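Long-range contact in protein HRI1 (Saccharomyces cerevisiae, PDB 3RBY), which is of unknown function and non-essential, but interacts with the protein kinase HRR25 and may interact with SEC72: residues P3-R8 / T21-V27. Numbering follows the deposited sequence.
Sequences PALLKR and TFTLSSV
A4 and V27, and likewise L6 and S25, are hydrogen-bonded pairs of an antiparallel ladder, each joined by two backbone bonds; A4 N reaches V27 O at 2.8 Å. A fifth bond, R8 N to T23 O at 3.0 Å, carries the pairing one residue beyond strand 24-27, its donor tilted 34° from the carbonyl plane.

Leucine methyls and lysine methylenes suit the buried face of L5, K7, L24 and S26. Methyl CD2 of L5 meets CD2 of L24 at 4.1 Å, and K7 CB packs 3.8 Å from L24 CD2, with CE near F22 CD2. S26 is polar there, but Q178 satisfies its hydroxyl. On the other, partly exposed face, L6 and S25 pack on W130, and S25 OG bonds S35.

Polar contacts gather where the strands part. With CG anti to the backbone N (chi1 -167°) and a bend at chi2, the K7 chain runs forward past R8, so that NZ can donate to R8 O at 2.9 Å and to a water that bonds T21 O. A second water links R8 O, T21 O and T23 N. An alanine at K7 would probably leave R8 O and the first water without their ammonium donor and take away the methylenes beside L24 and F22. R8 lays CB against T23 CB at 3.8 Å, and its guanidinium forms salt bridges with E19 and E52; T23 OG1 donates to T21 OG1, itself bonded to E19.

Backbone bonds thus set the register of the 4-12/24-27 hairpin, while charged groups and two waters take over where the backbones diverge.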
ATOM      1  N   PRO A   3      18.148  -5.986  -3.156  1.00 44.05           N
ATOM      2  CA  PRO A   3      17.698  -5.633  -1.805  1.00 38.92           C
ATOM      3  C   PRO A   3      16.179  -5.371  -1.806  1.00 40.25           C
ATOM      4  O   PRO A   3      15.549  -5.261  -2.873  1.00 41.59           O
ATOM      5  CB  PRO A   3      18.462  -4.344  -1.516  1.00 38.92           C
ATOM      6  CG  PRO A   3      18.609  -3.700  -2.876  1.00 39.30           C
ATOM      7  CD  PRO A   3      18.738  -4.836  -3.866  1.00 43.71           C
ATOM      8  N   ALA A   4      15.588  -5.300  -0.621  1.00 35.75           N
ATOM      9  CA  ALA A   4      14.160  -5.074  -0.512  1.00 36.50           C
ATOM     10  C   ALA A   4      13.856  -4.005   0.535  1.00 39.84           C
ATOM     11  O   ALA A   4      14.502  -3.943   1.601  1.00 38.45           O
ATOM     12  CB  ALA A   4      13.445  -6.374  -0.182  1.00 34.36           C
ATOM     13  N   LEU A   5      12.876  -3.164   0.215  1.00 36.37           N
ATOM     14  CA  LEU A   5      12.358  -2.160   1.135  1.00 34.42           C
ATOM     15  C   LEU A   5      10.851  -2.375   1.233  1.00 34.35           C
ATOM     16  O   LEU A   5      10.132  -2.158   0.260  1.00 35.18           O
ATOM     17  CB  LEU A   5      12.615  -0.768   0.562  1.00 34.10           C
ATOM     18  CG  LEU A   5      12.975   0.418   1.463  1.00 35.99           C
ATOM     19  CD1 LEU A   5      12.389   1.710   0.912  1.00 35.63           C
ATOM     20  CD2 LEU A   5      12.542   0.207   2.891  1.00 34.72           C
ATOM     21  N   LEU A   6      10.359  -2.802   2.390  1.00 34.60           N
ATOM     22  CA  LEU A   6       8.914  -2.990   2.554  1.00 37.04           C
ATOM     23  C   LEU A   6       8.252  -2.045   3.570  1.00 35.66           C
ATOM     24  O   LEU A   6       8.787  -1.795   4.654  1.00 34.82           O
ATOM     25  CB  LEU A   6       8.593  -4.443   2.896  1.00 36.85           C
ATOM     26  CG  LEU A   6       9.182  -5.375   1.832  1.00 41.68           C
ATOM     27  CD1 LEU A   6      10.517  -5.899   2.318  1.00 39.40           C
ATOM     28  CD2 LEU A   6       8.235  -6.530   1.495  1.00 40.23           C
ATOM     29  N   LYS A   7       7.081  -1.532   3.197  1.00 34.35           N
ATOM     30  CA  LYS A   7       6.306  -0.636   4.041  1.00 33.83           C
ATOM     31  C   LYS A   7       5.161  -1.453   4.630  1.00 36.79           C
ATOM     32  O   LYS A   7       4.435  -2.130   3.885  1.00 35.15           O
ATOM     33  CB  LYS A   7       5.767   0.516   3.206  1.00 34.03           C
ATOM     34  CG  LYS A   7       5.219   1.680   4.013  1.00 36.15           C
ATOM     35  CD  LYS A   7       3.734   1.514   4.340  1.00 34.81           C
ATOM     36  CE  LYS A   7       3.311   2.543   5.408  1.00 36.54           C
ATOM     37  NZ  LYS A   7       1.870   2.428   5.797  1.00 29.34           N
ATOM     38  N   ARG A   8       5.016  -1.451   5.955  1.00 32.58           N
ATOM     39  CA  ARG A   8       3.943  -2.248   6.540  1.00 33.21           C
ATOM     40  C   ARG A   8       2.603  -1.541   6.348  1.00 34.64           C
ATOM     41  O   ARG A   8       2.507  -0.330   6.563  1.00 33.53           O
ATOM     42  CB  ARG A   8       4.184  -2.562   8.020  1.00 34.37           C
ATOM     43  CG  ARG A   8       3.146  -3.532   8.547  1.00 39.49           C
ATOM     44  CD  ARG A   8       3.586  -4.311   9.772  1.00 40.07           C
ATOM     45  NE  ARG A   8       3.811  -3.478  10.954  1.00 44.97           N
ATOM     46  CZ  ARG A   8       2.842  -2.964  11.694  1.00 47.53           C
ATOM     47  NH1 ARG A   8       1.584  -3.177  11.343  1.00 57.54           N
ATOM     48  NH2 ARG A   8       3.115  -2.222  12.765  1.00 44.55           N
ATOM     49  N   THR A  21       1.672   2.654  12.930  1.00 32.79           N
ATOM     50  CA  THR A  21       3.082   3.000  12.705  1.00 34.81           C
ATOM     51  C   THR A  21       3.373   3.439  11.276  1.00 35.98           C
ATOM     52  O   THR A  21       2.560   3.199  10.366  1.00 36.82           O
ATOM     53  CB  THR A  21       3.983   1.782  12.935  1.00 37.22           C
ATOM     54  OG1 THR A  21       3.807   0.860  11.851  1.00 34.57           O
ATOM     55  CG2 THR A  21       3.637   1.071  14.234  1.00 34.98           C
ATOM     56  N   PHE A  22       4.587   3.939  11.070  1.00 33.00           N
ATOM     57  CA  PHE A  22       5.140   4.172   9.742  1.00 30.71           C
ATOM     58  C   PHE A  22       6.334   3.221   9.605  1.00 35.60           C
ATOM     59  O   PHE A  22       7.485   3.655   9.549  1.00 31.99           O
ATOM     60  CB  PHE A  22       5.590   5.623   9.588  1.00 32.54           C
ATOM     61  CG  PHE A  22       6.248   5.917   8.270  1.00 32.31           C
ATOM     62  CD1 PHE A  22       6.960   7.089   8.081  1.00 31.62           C
ATOM     63  CD2 PHE A  22       6.154   5.020   7.219  1.00 31.26           C
ATOM     64  CE1 PHE A  22       7.565   7.362   6.869  1.00 36.43           C
ATOM     65  CE2 PHE A  22       6.758   5.287   6.004  1.00 33.80           C
ATOM     66  CZ  PHE A  22       7.464   6.459   5.829  1.00 32.50           C
ATOM     67  N   THR A  23       6.047   1.920   9.568  1.00 36.53           N
ATOM     68  CA  THR A  23       7.054   0.881   9.582  1.00 33.39           C
ATOM     69  C   THR A  23       7.661   0.624   8.194  1.00 33.93           C
ATOM     70  O   THR A  23       6.946   0.445   7.193  1.00 36.49           O
ATOM     71  CB  THR A  23       6.464  -0.422  10.123  1.00 34.27           C
ATOM     72  OG1 THR A  23       6.195  -0.259  11.514  1.00 32.40           O
ATOM     73  CG2 THR A  23       7.446  -1.608   9.919  1.00 37.20           C
ATOM     74  N   LEU A  24       8.988   0.581   8.154  1.00 33.92           N
ATOM     75  CA  LEU A  24       9.727   0.192   6.965  1.00 35.77           C
ATOM     76  C   LEU A  24      10.679  -0.922   7.383  1.00 36.37           C
ATOM     77  O   LEU A  24      11.374  -0.795   8.403  1.00 36.71           O
ATOM     78  CB  LEU A  24      10.532   1.378   6.408  1.00 33.28           C
ATOM     79  CG  LEU A  24       9.805   2.464   5.596  1.00 36.00           C
ATOM     80  CD1 LEU A  24      10.744   3.573   5.164  1.00 32.97           C
ATOM     81  CD2 LEU A  24       9.128   1.879   4.368  1.00 29.74           C
ATOM     82  N   SER A  25      10.714  -2.010   6.616  1.00 36.18           N
ATOM     83  CA  SER A  25      11.739  -3.043   6.812  1.00 33.80           C
ATOM     84  C   SER A  25      12.743  -3.020   5.670  1.00 35.64           C
ATOM     85  O   SER A  25      12.364  -3.084   4.495  1.00 35.39           O
ATOM     86  CB  SER A  25      11.115  -4.429   6.943  1.00 35.22           C
ATOM     87  OG  SER A  25      10.345  -4.549   8.137  1.00 34.23           O
ATOM     88  N   SER A  26      14.025  -2.907   6.021  1.00 36.21           N
ATOM     89  CA  SER A  26      15.096  -2.938   5.036  1.00 34.37           C
ATOM     90  C   SER A  26      15.799  -4.296   5.039  1.00 36.46           C
ATOM     91  O   SER A  26      16.330  -4.736   6.073  1.00 33.32           O
ATOM     92  CB  SER A  26      16.130  -1.837   5.313  1.00 33.83           C
ATOM     93  OG  SER A  26      15.517  -0.579   5.516  1.00 30.87           O
ATOM     94  N   VAL A  27      15.825  -4.952   3.881  1.00 35.48           N
ATOM     95  CA  VAL A  27      16.594  -6.183   3.747  1.00 33.52           C
ATOM     96  C   VAL A  27      17.666  -5.989   2.678  1.00 35.09           C
ATOM     97  O   VAL A  27      17.357  -5.812   1.495  1.00 33.50           O
ATOM     98  CB  VAL A  27      15.697  -7.385   3.413  1.00 33.86           C
ATOM     99  CG1 VAL A  27      16.536  -8.674   3.354  1.00 30.74           C
ATOM    100  CG2 VAL A  27      14.587  -7.523   4.453  1.00 32.96           C
TER
HETATM  101  O   HOH W   1       2.165   4.299   7.764  1.00 30.86           O
HETATM  102  O   HOH W   2       3.375   1.356   8.628  1.00 33.29           O